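Local coordinates for protein 6-phosphogluconate dehydratase (Shewanella oneidensis, PDB 2GP4) that catalyses the dehydration of 6-phosphogluconate to 2-keto-3-deoxy-6-phosphogluconate, a step of the Entner-Doudoroff pathway, with an iron-sulfur cluster that is missing from this apo form, at residues A238-F243 and N365-A369; L352-V356 and T424-T428; A374-E379 and G417-S421. One frame throughout, in Å; residues are numbered along the deposited sequence.

How the interactions relate
All three contacts lie on one side of the chain's centre, their own centres about 12 to 15 Å apart. Interaction 1 packs helix 235-243 on helix 364-370; interaction 3 sets the next helix, 372-383, against the loop that follows strand 411-416. Interaction 2 joins a later part of that loop to residues 352-356, and interaction 3 is nested inside the chain loop it closes. Along the chain, interactions 1 and 2 alternate. Val426 and Leu427 of interaction 2 pack on His366 and Phe367 of interaction 1, while Ser421 OG of interaction 3 probably hydrogen-bonds to Leu427 O. The loop between strands 411-416 and 440-445 is thus tied to two successive helices.

Interaction 1: residues A238-F243 and N365-A369; sequences AGTCTF and NHFHA
Helix 238-243 and helix 365-369 run nearly antiparallel, their segment axes 8.7 Å apart and at 155° to each other, with Gly239 facing Ala369 and Thr242 facing His366. This is an antiparallel helix-helix contact in the largely alpha-helical N-terminal domain of the dehydratase, and it is built at one end from small residues. The methyl group of Ala369 settles against the backbone of the other helix: its CB comes within 3.6 Å of Gly239 CA, and Ala238 CB adds a looser methyl-methyl contact.

Thr242 continues the same seam. Its OG1 sits between the backbone N and the carbonyl carbon (chi1 39°) and is thereby folded back onto its own helix, within reach of two carbonyls, 2.8 Å from Ala238 O and 3.2 Å from Gly239 O. The same oxygen also meets Ala369 CB at 3.4 Å, while CG2 reaches across to Asn365 CB, the two side chains crossing at about a right angle.

At the other end the contact becomes aromatic. Phe243 and His366 lie side by side and point the same way, their rings meeting rim to rim rather than stacking. The ring centroids are 5.7 Å apart and the planes are turned by 76°. The backbone N of Phe243 stands over one face of the imidazole. Asp423 touches the side chains of both Phe243 and His366, and Val426 also packs on His366, so the loop after strand 411-416 borders this end. Where the two rings come nearest, Phe243 CD2 lies 3.4 Å from His366 NE2, with His366 CE1 at the phenyl edge, in the ring plane.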
loop_
_atom_site.group_PDB
_atom_site.type_symbol
_atom_site.label_atom_id
_atom_site.label_comp_id
_atom_site.label_asym_id
_atom_site.label_seq_id
_atom_site.Cartn_x
_atom_site.Cartn_y
_atom_site.Cartn_z
ATOM N N ALA A 238 -0.708 -26.090 13.499
ATOM C CA ALA A 238 -0.431 -24.661 13.571
ATOM C C ALA A 238 -1.725 -23.869 13.403
ATOM O O ALA A 238 -1.998 -22.950 14.171
ATOM C CB ALA A 238 0.595 -24.257 12.525
ATOM N N GLY A 239 -2.521 -24.260 12.410
ATOM C CA GLY A 239 -3.803 -23.629 12.121
ATOM C C GLY A 239 -4.752 -23.599 13.302
ATOM O O GLY A 239 -5.323 -22.554 13.621
ATOM N N THR A 240 -4.903 -24.745 13.958
ATOM C CA THR A 240 -5.851 -24.882 15.061
ATOM C C THR A 240 -5.501 -24.075 16.311
ATOM O O THR A 240 -6.401 -23.633 17.018
ATOM C CB THR A 240 -6.111 -26.360 15.439
ATOM O OG1 THR A 240 -6.684 -26.429 16.750
ATOM C CG2 THR A 240 -4.838 -27.142 15.446
ATOM N N CYS A 241 -4.214 -23.878 16.583
ATOM C CA CYS A 241 -3.820 -23.131 17.780
ATOM C C CYS A 241 -3.760 -21.621 17.579
ATOM O O CYS A 241 -3.863 -20.865 18.545
ATOM C CB CYS A 241 -2.509 -23.650 18.357
ATOM S SG CYS A 241 -1.189 -23.675 17.171
ATOM N N THR A 242 -3.585 -21.180 16.335
ATOM C CA THR A 242 -3.741 -19.763 16.015
ATOM C C THR A 242 -5.226 -19.409 15.886
ATOM O O THR A 242 -5.613 -18.260 16.101
ATOM C CB THR A 242 -2.956 -19.331 14.743
ATOM O OG1 THR A 242 -3.035 -20.355 13.748
ATOM C CG2 THR A 242 -1.487 -19.060 15.066
ATOM N N PHE A 243 -6.046 -20.405 15.550
ATOM C CA PHE A 243 -7.501 -20.245 15.468
ATOM C C PHE A 243 -8.107 -19.907 16.827
ATOM O O PHE A 243 -9.088 -19.163 16.902
ATOM C CB PHE A 243 -8.161 -21.501 14.890
ATOM C CG PHE A 243 -9.656 -21.381 14.707
ATOM C CD1 PHE A 243 -10.535 -21.887 15.667
ATOM C CD2 PHE A 243 -10.186 -20.767 13.570
ATOM C CE1 PHE A 243 -11.917 -21.779 15.502
ATOM C CE2 PHE A 243 -11.568 -20.654 13.394
ATOM C CZ PHE A 243 -12.434 -21.162 14.360
ATOM N N ASN A 365 -0.725 -14.212 11.446
ATOM C CA ASN A 365 -0.307 -15.584 11.760
ATOM C C ASN A 365 -1.386 -16.626 11.449
ATOM O O ASN A 365 -1.073 -17.742 11.026
ATOM C CB ASN A 365 0.139 -15.694 13.223
ATOM C CG ASN A 365 1.362 -14.837 13.528
ATOM O OD1 ASN A 365 2.456 -15.078 13.007
ATOM N ND2 ASN A 365 1.180 -13.830 14.377
ATOM N N HIS A 366 -2.647 -16.242 11.664
ATOM C CA HIS A 366 -3.815 -17.054 11.320
ATOM C C HIS A 366 -3.913 -17.193 9.798
ATOM O O HIS A 366 -4.194 -18.279 9.280
ATOM C CB HIS A 366 -5.085 -16.381 11.859
ATOM C CG HIS A 366 -6.290 -17.273 11.904
ATOM N ND1 HIS A 366 -6.496 -18.309 11.018
ATOM C CD2 HIS A 366 -7.373 -17.258 12.718
ATOM C CE1 HIS A 366 -7.642 -18.903 11.294
ATOM N NE2 HIS A 366 -8.194 -18.285 12.320
ATOM N N PHE A 367 -3.689 -16.082 9.098
ATOM C CA PHE A 367 -3.625 -16.059 7.641
ATOM C C PHE A 367 -2.562 -17.028 7.127
ATOM O O PHE A 367 -2.814 -17.801 6.199
ATOM C CB PHE A 367 -3.354 -14.632 7.144
ATOM C CG PHE A 367 -2.977 -14.545 5.693
ATOM C CD1 PHE A 367 -3.929 -14.720 4.697
ATOM C CD2 PHE A 367 -1.665 -14.270 5.322
ATOM C CE1 PHE A 367 -3.580 -14.633 3.351
ATOM C CE2 PHE A 367 -1.307 -14.181 3.976
ATOM C CZ PHE A 367 -2.270 -14.361 2.992
ATOM N N HIS A 368 -1.386 -16.985 7.752
ATOM C CA HIS A 368 -0.256 -17.814 7.355
ATOM C C HIS A 368 -0.502 -19.299 7.619
ATOM O O HIS A 368 -0.199 -20.134 6.778
ATOM C CB HIS A 368 1.023 -17.345 8.047
ATOM C CG HIS A 368 2.220 -18.187 7.734
ATOM N ND1 HIS A 368 2.781 -19.050 8.648
ATOM C CD2 HIS A 368 2.955 -18.305 6.603
ATOM C CE1 HIS A 368 3.815 -19.660 8.095
ATOM N NE2 HIS A 368 3.944 -19.223 6.855
ATOM N N ALA A 369 -1.061 -19.612 8.784
ATOM C CA ALA A 369 -1.402 -20.986 9.142
ATOM C C ALA A 369 -2.481 -21.602 8.237
ATOM O O ALA A 369 -2.509 -22.819 8.042
ATOM C CB ALA A 369 -1.812 -21.064 10.606
#

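Interaction 2: residues L352-V356 and T424-T428; sequences LLARV and TEVLT
The guanidinium of Arg355 and the peptide carbonyl of Glu425 are the flat groups that meet here: the carbonyl oxygen approaches the guanidinium obliquely, Arg355 NH1 standing 3.6 Å from Glu425 O. A bend at chi3 swings the arginine's end alongside this carbonyl, with CD also resting near it. The Glu425 carboxylate is close without touching, OE2 lying 5.2 Å from Arg355 NH1, so any attraction between the charges is probably modest.

Two backbone hydrogen bonds hold the segments together. Thr428 N donates to Leu353 O over 2.8 Å, lying in the carbonyl plane, and Arg355 N gives a straighter bond of 2.8 Å to Val426 O (169° at the hydrogen). Each acceptor is also approached by a CA-H, Leu427 CA at Leu353 O and Ala354 CA at Val426 O. Beside the bonds, Leu353 crosses Thr428 at about a right angle, CD1 to CG2, while Leu427 CD1 comes within 3.5 Å of Leu353 O. Helices 364-370 and 372-383 cover Leu427 through Phe367 and Leu376. Ala354 and Leu427 form the non-hydrogen-bonded pair of a single antiparallel beta bridge, an isolated bridge joining two loops.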
loop_
_atom_site.group_PDB
_atom_site.type_symbol
_atom_site.label_atom_id
_atom_site.label_comp_id
_atom_site.label_asym_id
_atom_site.label_seq_id
_atom_site.Cartn_x
_atom_site.Cartn_y
_atom_site.Cartn_z
ATOM N N LEU A 352 -11.181 -11.210 -4.332
ATOM C CA LEU A 352 -10.774 -11.098 -2.941
ATOM C C LEU A 352 -10.587 -12.501 -2.366
ATOM O O LEU A 352 -11.502 -13.327 -2.406
ATOM C CB LEU A 352 -11.799 -10.304 -2.125
ATOM C CG LEU A 352 -11.479 -10.096 -0.643
ATOM C CD1 LEU A 352 -10.258 -9.165 -0.457
ATOM C CD2 LEU A 352 -12.697 -9.572 0.114
ATOM N N LEU A 353 -9.397 -12.751 -1.829
ATOM C CA LEU A 353 -8.978 -14.084 -1.413
ATOM C C LEU A 353 -8.658 -14.203 0.084
ATOM O O LEU A 353 -8.537 -15.309 0.604
ATOM C CB LEU A 353 -7.763 -14.511 -2.246
ATOM C CG LEU A 353 -7.927 -15.454 -3.450
ATOM C CD1 LEU A 353 -9.255 -15.305 -4.194
ATOM C CD2 LEU A 353 -6.733 -15.334 -4.402
ATOM N N ALA A 354 -8.518 -13.071 0.773
ATOM C CA ALA A 354 -8.126 -13.093 2.185
ATOM C C ALA A 354 -8.910 -12.126 3.062
ATOM O O ALA A 354 -9.197 -11.004 2.656
ATOM C CB ALA A 354 -6.626 -12.839 2.329
ATOM N N ARG A 355 -9.252 -12.585 4.265
ATOM C CA ARG A 355 -9.815 -11.740 5.320
ATOM C C ARG A 355 -8.841 -11.639 6.483
ATOM O O ARG A 355 -8.796 -12.525 7.337
ATOM C CB ARG A 355 -11.126 -12.319 5.844
ATOM C CG ARG A 355 -12.363 -11.871 5.117
ATOM C CD ARG A 355 -13.581 -12.262 5.930
ATOM N NE ARG A 355 -14.724 -12.572 5.076
ATOM C CZ ARG A 355 -15.648 -13.488 5.363
ATOM N NH1 ARG A 355 -15.563 -14.207 6.481
ATOM N NH2 ARG A 355 -16.653 -13.698 4.521
ATOM N N VAL A 356 -8.068 -10.557 6.511
ATOM C CA VAL A 356 -7.093 -10.320 7.574
ATOM C C VAL A 356 -7.605 -9.197 8.472
ATOM O O VAL A 356 -8.278 -8.292 7.988
ATOM C CB VAL A 356 -5.696 -9.968 6.999
ATOM C CG1 VAL A 356 -4.651 -9.877 8.111
ATOM C CG2 VAL A 356 -5.273 -11.000 5.961
ATOM N N THR A 424 -11.277 -21.541 5.099
ATOM C CA THR A 424 -11.955 -20.760 4.059
ATOM C C THR A 424 -12.768 -19.573 4.597
ATOM O O THR A 424 -13.453 -18.884 3.839
ATOM C CB THR A 424 -12.851 -21.649 3.160
ATOM O OG1 THR A 424 -13.782 -22.378 3.976
ATOM C CG2 THR A 424 -12.005 -22.628 2.343
ATOM N N GLU A 425 -12.696 -19.338 5.902
ATOM C CA GLU A 425 -13.190 -18.092 6.473
ATOM C C GLU A 425 -12.104 -17.008 6.496
ATOM O O GLU A 425 -12.407 -15.833 6.672
ATOM C CB GLU A 425 -13.766 -18.318 7.876
ATOM C CG GLU A 425 -15.201 -18.834 7.880
ATOM C CD GLU A 425 -15.829 -18.820 9.272
ATOM O OE1 GLU A 425 -15.219 -19.375 10.215
ATOM O OE2 GLU A 425 -16.944 -18.258 9.420
ATOM N N VAL A 426 -10.848 -17.408 6.304
ATOM C CA VAL A 426 -9.719 -16.478 6.339
ATOM C C VAL A 426 -9.032 -16.378 4.978
ATOM O O VAL A 426 -8.680 -15.285 4.529
ATOM C CB VAL A 426 -8.678 -16.887 7.415
ATOM C CG1 VAL A 426 -7.447 -15.990 7.356
ATOM C CG2 VAL A 426 -9.298 -16.858 8.804
ATOM N N LEU A 427 -8.847 -17.525 4.329
ATOM C CA LEU A 427 -8.134 -17.598 3.063
ATOM C C LEU A 427 -8.851 -18.528 2.093
ATOM O O LEU A 427 -9.273 -19.624 2.466
ATOM C CB LEU A 427 -6.703 -18.072 3.302
ATOM C CG LEU A 427 -5.755 -18.273 2.121
ATOM C CD1 LEU A 427 -5.589 -17.015 1.296
ATOM C CD2 LEU A 427 -4.417 -18.731 2.664
ATOM N N THR A 428 -8.981 -18.095 0.843
ATOM C CA THR A 428 -9.782 -18.842 -0.109
ATOM C C THR A 428 -9.135 -18.965 -1.491
ATOM O O THR A 428 -8.228 -18.201 -1.838
ATOM C CB THR A 428 -11.224 -18.269 -0.184
ATOM O OG1 THR A 428 -12.117 -19.266 -0.690
ATOM C CG2 THR A 428 -11.284 -17.027 -1.045
#

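Interaction 3: residues A374-E379 and G417-S421; sequences AFLIKE and GPTVS
The phenyl ring of Phe375 is sandwiched between Ser421, whose CB lies over one face, and Glu379, whose CG is 3.6 Å above the other face and offset toward the rim. Its edge is turned to the backbone of the loop: Pro418 O and Thr419 O lie near the ring plane, the nearer of them, Thr419 O, at 3.3 Å from Phe375 CE1. With CG anti to the backbone N (chi1 175°), the ring extends from the helix to the loop, where the carbonyls of Pro418 and Thr419 pass its edge. Pro418 adds an apolar contact closer to the backbone, its CG packing on Phe375 CB.

This is a helix-loop contact between helix 372-383 and the start of the loop joining strands 411-416 and 440-445. At the strand end Ala374 CB points toward the loop and rests 4.2 Å from both Gly417 CA and Pro418 CD. Polar atoms on the two sides meet through water. One water lies 2.7 Å from Ala374 O and 2.7 Å from Pro418 O, placed to donate to both carbonyls, though other acceptors compete for its protons.

A second water is gripped by three partners. It accepts from Lys378 NZ and donates to Glu379 OE2 and Thr419 O, linking two charged side chains of the helix to one carbonyl of the loop. The lysine chain is extended up to a bend at chi4 (-77°), and NZ forms a salt bridge with Asp382; Glu379 OE1 in turn is hydrogen-bonded to Val430 N. Next to the amino group, Lys378 CE packs on Thr419 CG2 at 3.7 Å.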
loop_
_atom_site.group_PDB
_atom_site.type_symbol
_atom_site.label_atom_id
_atom_site.label_comp_id
_atom_site.label_asym_id
_atom_site.label_seq_id
_atom_site.Cartn_x
_atom_site.Cartn_y
_atom_site.Cartn_z
ATOM N N ALA A 374 2.258 -18.455 0.106
ATOM C CA ALA A 374 2.555 -19.567 -0.801
ATOM C C ALA A 374 1.295 -20.098 -1.486
ATOM O O ALA A 374 1.334 -20.480 -2.660
ATOM C CB ALA A 374 3.290 -20.688 -0.072
ATOM N N PHE A 375 0.185 -20.116 -0.751
ATOM C CA PHE A 375 -1.101 -20.510 -1.327
ATOM C C PHE A 375 -1.665 -19.413 -2.230
ATOM O O PHE A 375 -2.055 -19.681 -3.364
ATOM C CB PHE A 375 -2.111 -20.883 -0.237
ATOM C CG PHE A 375 -3.483 -21.190 -0.763
ATOM C CD1 PHE A 375 -3.772 -22.436 -1.309
ATOM C CD2 PHE A 375 -4.488 -20.233 -0.716
ATOM C CE1 PHE A 375 -5.042 -22.725 -1.799
ATOM C CE2 PHE A 375 -5.760 -20.511 -1.203
ATOM C CZ PHE A 375 -6.039 -21.765 -1.745
ATOM N N LEU A 376 -1.706 -18.185 -1.716
ATOM C CA LEU A 376 -2.241 -17.044 -2.452
ATOM C C LEU A 376 -1.532 -16.873 -3.791
ATOM O O LEU A 376 -2.173 -16.664 -4.820
ATOM C CB LEU A 376 -2.085 -15.760 -1.632
ATOM C CG LEU A 376 -2.861 -14.534 -2.113
ATOM C CD1 LEU A 376 -3.938 -14.201 -1.107
ATOM C CD2 LEU A 376 -1.924 -13.357 -2.289
ATOM N N ILE A 377 -0.205 -16.968 -3.764
ATOM C CA ILE A 377 0.608 -16.755 -4.959
ATOM C C ILE A 377 0.421 -17.880 -5.977
ATOM O O ILE A 377 0.385 -17.616 -7.171
ATOM C CB ILE A 377 2.093 -16.480 -4.602
ATOM C CG1 ILE A 377 2.221 -15.069 -4.006
ATOM C CG2 ILE A 377 3.002 -16.625 -5.819
ATOM C CD1 ILE A 377 3.598 -14.727 -3.469
ATOM N N LYS A 378 0.264 -19.115 -5.509
ATOM C CA LYS A 378 -0.005 -20.233 -6.415
ATOM C C LYS A 378 -1.345 -20.056 -7.138
ATOM O O LYS A 378 -1.421 -20.212 -8.361
ATOM C CB LYS A 378 0.035 -21.575 -5.682
ATOM C CG LYS A 378 -0.259 -22.768 -6.589
ATOM C CD LYS A 378 -0.517 -24.045 -5.811
ATOM C CE LYS A 378 -0.693 -25.221 -6.760
ATOM N NZ LYS A 378 -2.034 -25.209 -7.393
ATOM N N GLU A 379 -2.381 -19.720 -6.370
ATOM C CA GLU A 379 -3.718 -19.461 -6.905
ATOM C C GLU A 379 -3.725 -18.367 -7.967
ATOM O O GLU A 379 -4.300 -18.545 -9.049
ATOM C CB GLU A 379 -4.684 -19.091 -5.781
ATOM C CG GLU A 379 -5.119 -20.266 -4.934
ATOM C CD GLU A 379 -6.011 -21.221 -5.697
ATOM O OE1 GLU A 379 -7.067 -20.776 -6.196
ATOM O OE2 GLU A 379 -5.654 -22.415 -5.801
ATOM N N GLY A 417 4.716 -25.421 -0.945
ATOM C CA GLY A 417 3.651 -24.843 -0.140
ATOM C C GLY A 417 2.320 -25.538 -0.368
ATOM O O GLY A 417 2.205 -26.386 -1.260
ATOM N N PRO A 418 1.300 -25.178 0.432
ATOM C CA PRO A 418 -0.044 -25.777 0.354
ATOM C C PRO A 418 -0.802 -25.473 -0.947
ATOM O O PRO A 418 -0.538 -24.457 -1.598
ATOM C CB PRO A 418 -0.772 -25.162 1.549
ATOM C CG PRO A 418 -0.028 -23.896 1.844
ATOM C CD PRO A 418 1.392 -24.152 1.490
ATOM N N THR A 419 -1.732 -26.360 -1.306
ATOM C CA THR A 419 -2.543 -26.229 -2.521
ATOM C C THR A 419 -4.019 -26.054 -2.172
ATOM O O THR A 419 -4.844 -25.735 -3.034
ATOM C CB THR A 419 -2.415 -27.469 -3.440
ATOM O OG1 THR A 419 -2.813 -28.644 -2.721
ATOM C CG2 THR A 419 -0.986 -27.636 -3.954
ATOM N N VAL A 420 -4.341 -26.275 -0.903
ATOM C CA VAL A 420 -5.689 -26.093 -0.391
ATOM C C VAL A 420 -5.617 -25.200 0.845
ATOM O O VAL A 420 -4.642 -25.253 1.597
ATOM C CB VAL A 420 -6.395 -27.469 -0.097
ATOM C CG1 VAL A 420 -5.585 -28.328 0.869
ATOM C CG2 VAL A 420 -7.820 -27.275 0.424
ATOM N N SER A 421 -6.629 -24.359 1.039
ATOM C CA SER A 421 -6.722 -23.568 2.261
ATOM C C SER A 421 -7.295 -24.432 3.378
ATOM O O SER A 421 -8.234 -25.196 3.158
ATOM C CB SER A 421 -7.602 -22.331 2.051
ATOM O OG SER A 421 -7.728 -21.586 3.250
HETATM O O HOH W 1 1.535 -23.146 -2.745
HETATM O O HOH W 2 -3.794 -24.182 -5.429
#